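PDB 2PFY: putative exported protein from Bordetella pertussis Tohama I, which binds pyroglutamic acid and probably delivers it, as a periplasmic solute receptor of the DctP family, to a tripartite ATP-independent transporter. Local coordinates for residues T7-D12 / L46-V51; N14-N19 / S118-Q123; G63-S68 / Q208-A213. One frame throughout, in Å; residues are numbered along the deposited sequence.

Contact 1 (T7-D12 / L46-V51). With PCA (pyroglutamic acid), chain E.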
loop_
_atom_site.group_PDB
_atom_site.type_symbol
_atom_site.label_atom_id
_atom_site.label_comp_id
_atom_site.label_asym_id
_atom_site.label_seq_id
_atom_site.Cartn_x
_atom_site.Cartn_y
_atom_site.Cartn_z
ATOM N N THR A 7 -11.274 8.957 -5.672
ATOM C CA THR A 7 -10.802 7.731 -6.323
ATOM C C THR A 7 -10.279 6.805 -5.226
ATOM O O THR A 7 -9.622 7.250 -4.275
ATOM C CB THR A 7 -9.723 8.011 -7.415
ATOM O OG1 THR A 7 -9.288 6.765 -8.003
ATOM C CG2 THR A 7 -8.481 8.733 -6.801
ATOM N N ALA A 8 -10.568 5.517 -5.357
ATOM C CA ALA A 8 -9.968 4.473 -4.520
ATOM C C ALA A 8 -9.382 3.422 -5.439
ATOM O O ALA A 8 -9.943 3.093 -6.510
ATOM C CB ALA A 8 -11.006 3.844 -3.593
ATOM N N GLU A 9 -8.240 2.897 -5.021
ATOM C CA GLU A 9 -7.406 2.022 -5.848
ATOM C C GLU A 9 -7.991 0.605 -6.108
ATOM O O GLU A 9 -7.941 0.065 -7.218
ATOM C CB GLU A 9 -6.103 1.873 -5.085
ATOM C CG GLU A 9 -4.902 1.956 -5.881
ATOM C CD GLU A 9 -3.686 1.731 -5.042
ATOM O OE1 GLU A 9 -2.760 2.538 -5.121
ATOM O OE2 GLU A 9 -3.649 0.723 -4.320
ATOM N N GLN A 10 -8.549 0.023 -5.061
ATOM C CA GLN A 10 -8.875 -1.398 -5.042
ATOM C C GLN A 10 -10.379 -1.629 -5.197
ATOM O O GLN A 10 -11.190 -0.704 -4.971
ATOM C CB GLN A 10 -8.353 -1.964 -3.720
ATOM C CG GLN A 10 -6.826 -1.742 -3.504
ATOM C CD GLN A 10 -6.004 -2.416 -4.600
ATOM O OE1 GLN A 10 -6.385 -3.489 -5.092
ATOM N NE2 GLN A 10 -4.897 -1.789 -5.003
ATOM N N PRO A 11 -10.778 -2.850 -5.582
ATOM C CA PRO A 11 -12.190 -3.164 -5.734
ATOM C C PRO A 11 -12.957 -3.137 -4.407
ATOM O O PRO A 11 -12.348 -3.073 -3.355
ATOM C CB PRO A 11 -12.165 -4.602 -6.304
ATOM C CG PRO A 11 -10.904 -5.158 -5.839
ATOM C CD PRO A 11 -9.933 -4.013 -5.946
ATOM N N ASP A 12 -14.282 -3.123 -4.488
ATOM C CA ASP A 12 -15.160 -3.084 -3.331
ATOM C C ASP A 12 -14.957 -4.318 -2.406
ATOM O O ASP A 12 -15.240 -4.236 -1.206
ATOM C CB ASP A 12 -16.609 -2.933 -3.832
ATOM C CG ASP A 12 -16.907 -1.524 -4.354
ATOM O OD1 ASP A 12 -16.152 -0.592 -4.048
ATOM O OD2 ASP A 12 -17.893 -1.338 -5.091
ATOM N N LEU A 46 -8.827 6.915 -11.790
ATOM C CA LEU A 46 -7.386 7.130 -11.868
ATOM C C LEU A 46 -6.673 5.850 -11.455
ATOM O O LEU A 46 -7.045 5.247 -10.468
ATOM C CB LEU A 46 -6.954 8.229 -10.867
ATOM C CG LEU A 46 -7.416 9.657 -11.216
ATOM C CD1 LEU A 46 -7.407 10.572 -10.024
ATOM C CD2 LEU A 46 -6.512 10.228 -12.301
ATOM N N LYS A 47 -5.613 5.486 -12.176
ATOM C CA LYS A 47 -4.766 4.350 -11.814
ATOM C C LYS A 47 -3.746 4.814 -10.778
ATOM O O LYS A 47 -3.471 6.018 -10.655
ATOM C CB LYS A 47 -4.055 3.832 -13.071
ATOM C CG LYS A 47 -5.066 3.277 -14.101
ATOM C CD LYS A 47 -4.389 2.808 -15.358
ATOM C CE LYS A 47 -5.446 2.122 -16.294
ATOM N NZ LYS A 47 -6.390 3.113 -16.871
ATOM N N ARG A 48 -3.170 3.868 -10.055
ATOM C CA ARG A 48 -2.232 4.166 -8.982
ATOM C C ARG A 48 -1.198 5.263 -9.307
ATOM O O ARG A 48 -1.042 6.163 -8.512
ATOM C CB ARG A 48 -1.524 2.888 -8.516
ATOM C CG ARG A 48 -0.431 3.092 -7.481
ATOM C CD ARG A 48 0.159 1.727 -7.033
ATOM N NE ARG A 48 -0.753 0.989 -6.156
ATOM C CZ ARG A 48 -0.700 -0.331 -5.965
ATOM N NH1 ARG A 48 0.225 -1.050 -6.602
ATOM N NH2 ARG A 48 -1.562 -0.942 -5.147
ATOM N N PRO A 49 -0.463 5.142 -10.444
ATOM C CA PRO A 49 0.527 6.166 -10.774
ATOM C C PRO A 49 -0.076 7.538 -11.113
ATOM O O PRO A 49 0.676 8.499 -11.204
ATOM C CB PRO A 49 1.220 5.615 -12.047
ATOM C CG PRO A 49 0.821 4.217 -12.147
ATOM C CD PRO A 49 -0.490 4.067 -11.463
ATOM N N GLU A 50 -1.394 7.601 -11.348
ATOM C CA GLU A 50 -2.102 8.867 -11.722
ATOM C C GLU A 50 -2.770 9.594 -10.562
ATOM O O GLU A 50 -3.216 10.756 -10.721
ATOM C CB GLU A 50 -3.209 8.593 -12.769
ATOM C CG GLU A 50 -2.717 7.905 -14.067
ATOM C CD GLU A 50 -3.847 7.385 -14.939
ATOM O OE1 GLU A 50 -4.955 7.100 -14.443
ATOM O OE2 GLU A 50 -3.609 7.225 -16.143
ATOM N N VAL A 51 -2.932 8.909 -9.428
ATOM C CA VAL A 51 -3.699 9.468 -8.329
ATOM C C VAL A 51 -3.153 10.816 -7.835
ATOM O O VAL A 51 -3.911 11.759 -7.716
ATOM C CB VAL A 51 -3.845 8.485 -7.156
ATOM C CG1 VAL A 51 -4.558 9.205 -5.925
ATOM C CG2 VAL A 51 -4.676 7.248 -7.619
HETATM N N PCA E . -1.683 -5.101 -2.436
HETATM C CA PCA E . -1.279 -3.985 -3.324
HETATM C CB PCA E . -0.090 -3.272 -2.730
HETATM C CG PCA E . 0.276 -4.030 -1.489
HETATM C CD PCA E . -0.752 -5.104 -1.362
HETATM O OE PCA E . -0.827 -5.877 -0.413
HETATM C C PCA E . -0.938 -4.510 -4.705
HETATM O O PCA E . -0.804 -3.786 -5.698
HETATM O OXT PCA E . -0.789 -5.711 -4.840
#
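R48 holds both carboxylate oxygens of E9 through its NE and NH2 edge, inside the pyroglutamic acid site of this DctP-type solute-binding fold. R48 NE donates to E9 OE1 at 2.7 Å, nearly straight at 169°. R48 NH2 donates to E9 OE2 at 2.8 Å. Both oxygens lie close to the guanidinium plane. The carboxylate is not coplanar with it: the two planes stand 67° apart, and the nitrogens meet the oxygens from above the carboxylate. The adjoining NH1/NH2 edge serves the ligand, so NH2 is shared by E9 and PCA. R48 NH1 at 3.1 Å and R48 NH2 at 3.0 Å donate, in more bent bonds, to the one oxygen PCA O. This pairs the arginine with a protein carboxylate and a ligand carboxylate at once. R48 is extended as far as CD and bends at chi3 (-74°), which turns its head between E9 and the ligand.

The two segments are the loops that follow strands 2-7 and 35-40. Away from the ligand the loops pack through aliphatic groups: T7 CG2 lies 3.9 Å from L46 CD1 and 4.0 Å from V51 CG1. A second shell holds E9. Its OE1 also accepts from the backbone N of L66. Q10 bends at chi2 and sends its amide to E9 from within the same loop. Q10 NE2 donates to E9 OE2 at 2.9 Å, on the same face of the carboxylate as R48 NH2.

Contact 2 (N14-N19 / S118-Q123). With PCA (pyroglutamic acid), chain E.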
loop_
_atom_site.group_PDB
_atom_site.type_symbol
_atom_site.label_atom_id
_atom_site.label_comp_id
_atom_site.label_asym_id
_atom_site.label_seq_id
_atom_site.Cartn_x
_atom_site.Cartn_y
_atom_site.Cartn_z
ATOM N N ASN A 14 -12.137 -5.116 -1.273
ATOM C CA ASN A 14 -10.951 -4.819 -0.513
ATOM C C ASN A 14 -11.255 -4.022 0.731
ATOM O O ASN A 14 -12.081 -3.121 0.687
ATOM C CB ASN A 14 -9.960 -4.054 -1.415
ATOM C CG ASN A 14 -8.756 -3.570 -0.659
ATOM O OD1 ASN A 14 -8.754 -2.451 -0.105
ATOM N ND2 ASN A 14 -7.697 -4.397 -0.646
ATOM N N TYR A 15 -10.612 -4.330 1.844
ATOM C CA TYR A 15 -10.992 -3.663 3.115
ATOM C C TYR A 15 -10.545 -2.195 3.189
ATOM O O TYR A 15 -11.144 -1.408 3.909
ATOM C CB TYR A 15 -10.541 -4.451 4.358
ATOM C CG TYR A 15 -9.050 -4.393 4.655
ATOM C CD1 TYR A 15 -8.489 -3.313 5.350
ATOM C CD2 TYR A 15 -8.196 -5.429 4.237
ATOM C CE1 TYR A 15 -7.104 -3.261 5.628
ATOM C CE2 TYR A 15 -6.818 -5.402 4.513
ATOM C CZ TYR A 15 -6.284 -4.327 5.215
ATOM O OH TYR A 15 -4.918 -4.312 5.456
ATOM N N LEU A 16 -9.508 -1.831 2.444
ATOM C CA LEU A 16 -9.055 -0.426 2.411
ATOM C C LEU A 16 -10.080 0.418 1.693
ATOM O O LEU A 16 -10.371 1.548 2.119
ATOM C CB LEU A 16 -7.681 -0.310 1.727
ATOM C CG LEU A 16 -6.559 -0.947 2.571
ATOM C CD1 LEU A 16 -5.247 -1.024 1.742
ATOM C CD2 LEU A 16 -6.324 -0.167 3.897
ATOM N N THR A 17 -10.624 -0.134 0.603
ATOM C CA THR A 17 -11.733 0.489 -0.103
ATOM C C THR A 17 -12.982 0.610 0.781
ATOM O O THR A 17 -13.615 1.665 0.790
ATOM C CB THR A 17 -12.047 -0.255 -1.416
ATOM O OG1 THR A 17 -10.962 -0.063 -2.313
ATOM C CG2 THR A 17 -13.338 0.254 -2.110
ATOM N N GLN A 18 -13.326 -0.445 1.521
ATOM C CA GLN A 18 -14.469 -0.381 2.440
ATOM C C GLN A 18 -14.207 0.627 3.550
ATOM O O GLN A 18 -15.102 1.349 3.982
ATOM C CB GLN A 18 -14.818 -1.786 3.017
ATOM C CG GLN A 18 -15.458 -2.695 1.978
ATOM C CD GLN A 18 -16.652 -2.031 1.247
ATOM O OE1 GLN A 18 -17.520 -1.427 1.890
ATOM N NE2 GLN A 18 -16.675 -2.120 -0.095
ATOM N N ASN A 19 -12.971 0.720 3.986
ATOM C CA ASN A 19 -12.645 1.724 5.019
ATOM C C ASN A 19 -12.819 3.177 4.480
ATOM O O ASN A 19 -13.357 4.066 5.182
ATOM C CB ASN A 19 -11.230 1.440 5.544
ATOM C CG ASN A 19 -10.865 2.269 6.766
ATOM O OD1 ASN A 19 -11.680 2.489 7.642
ATOM N ND2 ASN A 19 -9.641 2.733 6.817
ATOM N N SER A 118 -3.736 3.866 6.224
ATOM C CA SER A 118 -4.086 2.541 6.743
ATOM C C SER A 118 -3.153 1.569 6.085
ATOM O O SER A 118 -2.696 1.812 4.965
ATOM C CB SER A 118 -5.541 2.160 6.442
ATOM O OG SER A 118 -6.426 2.927 7.228
ATOM N N PRO A 119 -2.811 0.484 6.808
ATOM C CA PRO A 119 -1.850 -0.463 6.251
ATOM C C PRO A 119 -2.527 -1.593 5.456
ATOM O O PRO A 119 -3.654 -1.995 5.750
ATOM C CB PRO A 119 -1.177 -1.029 7.523
ATOM C CG PRO A 119 -2.335 -1.092 8.526
ATOM C CD PRO A 119 -3.174 0.151 8.209
ATOM N N TRP A 120 -1.841 -2.056 4.434
ATOM C CA TRP A 120 -2.064 -3.388 3.875
ATOM C C TRP A 120 -1.544 -4.419 4.902
ATOM O O TRP A 120 -0.817 -4.065 5.837
ATOM C CB TRP A 120 -1.242 -3.525 2.582
ATOM C CG TRP A 120 -1.833 -2.791 1.438
ATOM C CD1 TRP A 120 -1.542 -1.505 1.012
ATOM C CD2 TRP A 120 -2.813 -3.305 0.545
ATOM N NE1 TRP A 120 -2.283 -1.208 -0.105
ATOM C CE2 TRP A 120 -3.069 -2.298 -0.418
ATOM C CE3 TRP A 120 -3.506 -4.533 0.460
ATOM C CZ2 TRP A 120 -3.981 -2.481 -1.462
ATOM C CZ3 TRP A 120 -4.428 -4.712 -0.578
ATOM C CH2 TRP A 120 -4.648 -3.689 -1.527
ATOM N N PRO A 121 -1.932 -5.699 4.738
ATOM C CA PRO A 121 -1.287 -6.744 5.517
ATOM C C PRO A 121 0.151 -6.981 5.014
ATOM O O PRO A 121 0.555 -6.423 3.981
ATOM C CB PRO A 121 -2.204 -7.985 5.302
ATOM C CG PRO A 121 -3.517 -7.416 4.692
ATOM C CD PRO A 121 -3.005 -6.234 3.882
ATOM N N PRO A 122 0.944 -7.762 5.771
ATOM C CA PRO A 122 2.319 -8.055 5.377
ATOM C C PRO A 122 2.418 -8.747 4.017
ATOM O O PRO A 122 1.487 -9.476 3.619
ATOM C CB PRO A 122 2.803 -8.993 6.484
ATOM C CG PRO A 122 1.946 -8.626 7.683
ATOM C CD PRO A 122 0.589 -8.371 7.065
ATOM N N GLN A 123 3.524 -8.525 3.295
ATOM C CA GLN A 123 3.624 -9.006 1.913
ATOM C C GLN A 123 4.238 -10.408 1.871
ATOM O O GLN A 123 5.343 -10.616 2.370
ATOM C CB GLN A 123 4.488 -8.056 1.068
ATOM C CG GLN A 123 4.033 -6.574 1.119
ATOM C CD GLN A 123 2.686 -6.368 0.431
ATOM O OE1 GLN A 123 1.634 -6.258 1.074
ATOM N NE2 GLN A 123 2.712 -6.359 -0.862
HETATM N N PCA E . -1.683 -5.101 -2.436
HETATM C CA PCA E . -1.279 -3.985 -3.324
HETATM C CB PCA E . -0.090 -3.272 -2.730
HETATM C CG PCA E . 0.276 -4.030 -1.489
HETATM C CD PCA E . -0.752 -5.104 -1.362
HETATM O OE PCA E . -0.827 -5.877 -0.413
HETATM C C PCA E . -0.938 -4.510 -4.705
HETATM O O PCA E . -0.804 -3.786 -5.698
HETATM O OXT PCA E . -0.789 -5.711 -4.840
#
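Y15 and W120 are placed by their first torsions. The Y15 ring leaves CA flanked by both backbone N and C (chi1 74°), and this carries the phenol across to the 118-123 segment. W120 CG lies beside its backbone N (chi1 -75°), with the indole directed between helix 15-30 and the ligand.

Y15 OH donates to P119 O at 2.7 Å. It approaches 19° out of the carbonyl plane. The same hydroxyl lies 3.1 Å from P121 CD, and P121 CG meets the tyrosine ring at its edge. L16 is the apolar centre of the contact. Its CD1 sits over one face of the W120 indole, in a CH-pi contact 3.4 Å from the centroid of the five-membered ring and close to the ring normal. Its other methyl, CD2, packs on S118 CB at 3.5 Å.

The opposite indole face carries the pyroglutamic acid. PCA CD lies 3.3 Å above the indole plane, toward the rim. The tryptophan is thus a flat wall between the start of helix 15-30 and the ligand, in the binding cleft of this solute-binding protein. Strand 112-119 ends as it reaches the site, and W120 follows directly.

N14 is the N-cap of helix 15-30. N14 OD1 accepts from T17 N at 3.1 Å, on a lone pair, and weakly from L16 N. Its amide nitrogen, ND2, lies obliquely 3.3 Å from W120 CH2, but its hydrogen bond goes to D189. One turn after Y15, N19 ND2 sits beside S118 OG, at a poor angle for bonding; it donates instead to the backbone oxygen of A236 in helix 223-257.

Contact 3 (G63-S68 / Q208-A213)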
loop_
_atom_site.group_PDB
_atom_site.type_symbol
_atom_site.label_atom_id
_atom_site.label_comp_id
_atom_site.label_asym_id
_atom_site.label_seq_id
_atom_site.Cartn_x
_atom_site.Cartn_y
_atom_site.Cartn_z
ATOM N N GLY A 63 -8.350 11.317 -2.867
ATOM C CA GLY A 63 -8.133 9.981 -3.418
ATOM C C GLY A 63 -7.315 9.106 -2.502
ATOM O O GLY A 63 -6.560 9.594 -1.667
ATOM N N GLU A 64 -7.506 7.799 -2.666
ATOM C CA GLU A 64 -6.742 6.810 -1.964
ATOM C C GLU A 64 -5.677 6.205 -2.894
ATOM O O GLU A 64 -5.935 5.940 -4.081
ATOM C CB GLU A 64 -7.692 5.739 -1.366
ATOM C CG GLU A 64 -6.961 4.652 -0.571
ATOM C CD GLU A 64 -6.422 3.549 -1.473
ATOM O OE1 GLU A 64 -7.145 3.177 -2.447
ATOM O OE2 GLU A 64 -5.281 3.081 -1.228
ATOM N N VAL A 65 -4.468 6.028 -2.355
ATOM C CA VAL A 65 -3.354 5.448 -3.135
ATOM C C VAL A 65 -2.297 4.848 -2.200
ATOM O O VAL A 65 -2.147 5.263 -1.033
ATOM C CB VAL A 65 -2.726 6.499 -4.158
ATOM C CG1 VAL A 65 -2.026 7.651 -3.427
ATOM C CG2 VAL A 65 -1.774 5.852 -5.198
ATOM N N LEU A 66 -1.591 3.852 -2.730
ATOM C CA LEU A 66 -0.431 3.265 -2.093
ATOM C C LEU A 66 0.579 4.385 -1.864
ATOM O O LEU A 66 0.957 5.089 -2.818
ATOM C CB LEU A 66 0.170 2.207 -3.043
ATOM C CG LEU A 66 1.353 1.390 -2.517
ATOM C CD1 LEU A 66 0.862 0.386 -1.446
ATOM C CD2 LEU A 66 2.094 0.677 -3.665
ATOM N N VAL A 67 1.021 4.544 -0.617
ATOM C CA VAL A 67 1.983 5.603 -0.240
ATOM C C VAL A 67 3.252 5.518 -1.100
ATOM O O VAL A 67 3.690 6.526 -1.716
ATOM C CB VAL A 67 2.346 5.526 1.297
ATOM C CG1 VAL A 67 3.508 6.491 1.646
ATOM C CG2 VAL A 67 1.114 5.804 2.158
ATOM N N SER A 68 3.807 4.302 -1.195
ATOM C CA SER A 68 5.031 4.068 -1.952
ATOM C C SER A 68 4.893 4.269 -3.468
ATOM O O SER A 68 5.889 4.199 -4.193
ATOM C CB SER A 68 5.593 2.675 -1.620
ATOM O OG SER A 68 4.611 1.685 -1.905
ATOM N N GLN A 208 1.949 1.026 3.324
ATOM C CA GLN A 208 0.804 1.834 3.732
ATOM C C GLN A 208 0.046 2.330 2.525
ATOM O O GLN A 208 0.588 2.483 1.442
ATOM C CB GLN A 208 1.249 3.047 4.524
ATOM C CG GLN A 208 2.086 2.730 5.758
ATOM C CD GLN A 208 1.371 1.857 6.772
ATOM O OE1 GLN A 208 0.188 1.996 7.011
ATOM N NE2 GLN A 208 2.110 0.978 7.400
ATOM N N SER A 209 -1.227 2.605 2.750
ATOM C CA SER A 209 -2.050 3.285 1.774
ATOM C C SER A 209 -2.492 4.602 2.426
ATOM O O SER A 209 -2.669 4.659 3.644
ATOM C CB SER A 209 -3.205 2.343 1.464
ATOM O OG SER A 209 -4.421 3.012 1.425
ATOM N N PHE A 210 -2.637 5.677 1.672
ATOM C CA PHE A 210 -3.214 6.888 2.291
ATOM C C PHE A 210 -4.269 7.601 1.476
ATOM O O PHE A 210 -4.430 7.337 0.275
ATOM C CB PHE A 210 -2.150 7.890 2.898
ATOM C CG PHE A 210 -1.171 8.505 1.901
ATOM C CD1 PHE A 210 -0.073 9.228 2.389
ATOM C CD2 PHE A 210 -1.288 8.326 0.502
ATOM C CE1 PHE A 210 0.898 9.812 1.512
ATOM C CE2 PHE A 210 -0.343 8.899 -0.375
ATOM C CZ PHE A 210 0.775 9.641 0.140
ATOM N N VAL A 211 -4.991 8.489 2.152
ATOM C CA VAL A 211 -6.055 9.258 1.559
ATOM C C VAL A 211 -5.584 10.705 1.602
ATOM O O VAL A 211 -5.238 11.232 2.661
ATOM C CB VAL A 211 -7.388 9.056 2.283
ATOM C CG1 VAL A 211 -8.463 10.125 1.845
ATOM C CG2 VAL A 211 -7.910 7.631 2.005
ATOM N N ILE A 212 -5.504 11.314 0.432
ATOM C CA ILE A 212 -4.871 12.623 0.296
ATOM C C ILE A 212 -5.892 13.544 -0.404
ATOM O O ILE A 212 -6.597 13.100 -1.306
ATOM C CB ILE A 212 -3.511 12.550 -0.508
ATOM C CG1 ILE A 212 -3.675 11.784 -1.836
ATOM C CG2 ILE A 212 -2.377 11.900 0.337
ATOM C CD1 ILE A 212 -2.499 11.893 -2.826
ATOM N N ALA A 213 -5.960 14.817 0.006
ATOM C CA ALA A 213 -6.935 15.754 -0.556
ATOM C C ALA A 213 -6.284 16.953 -1.250
ATOM O O ALA A 213 -5.162 17.333 -0.926
ATOM C CB ALA A 213 -7.977 16.213 0.517
HETATM O O HOH W 1 3.211 2.106 0.421
#
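G63 and V65 pair with I212 and F210 as antiparallel hydrogen-bonded pairs, with the two strand axes 4.6 Å apart at closest approach. Each pair is closed by two backbone bonds; F210 N to V65 O, for example, is 2.8 Å. E64 with V211 and L66 with S209 are the non-hydrogen-bonded pairs. Beyond the last of them the chain turns into a 3-10 segment, yet V67 N still donates to Q208 O at 2.9 Å. A water extends this end, accepting from S68 N and donating to Q208 O.

One face of the ladder carries E64, L66, S209 and V211. Here S209 OG donates to E64 OE2 at 2.8 Å, on the anti side, somewhat out of the carboxylate plane. E64 bends at chi2 (-84°), which lays its carboxylate along the strand toward S209. The other carboxylate oxygen, OE1, accepts from the backbone N of E9. V211 CG2 rests on E64 CB at 3.9 Å.

The opposite face is apolar. The F210 ring is held between two methyls: V67 CG2 over one face, 3.7 Å from the ring centroid, and I212 CG2 over the centre of the other. V65 CG1 meets the edge of the ring, 3.7 Å from F210 CE2.

These two strands are inner members of a five-stranded mixed sheet, a core element of this domain of the periplasmic binding protein fold. Strand 2-7 borders 62-66, and strand 112-119 borders 208-214. Helix 89-108 covers the apolar face, with L103 against V67 and L107 against F210.

Overall arrangement
Contacts 1 and 2 meet the ligand directly; contact 3 runs along two central strands and reaches it at its L66 end. R48 of contact 1 binds the carboxylate of the pyroglutamic acid, and W120 of contact 2 faces its ring. The centres of contacts 1 and 2 are about 13 Å apart, joined by Q10 O and T17 OG1 at 2.7 Å. Contact 3 lies closer to contact 1, about 9 Å between centres, and T7 O meets E64 N at 2.7 Å. It is about 11 Å from contact 2, with S118 O 2.8 Å from S209 N across neighbouring strands. L66 of contact 3 completes the link, touching the ligand, R48 and W120.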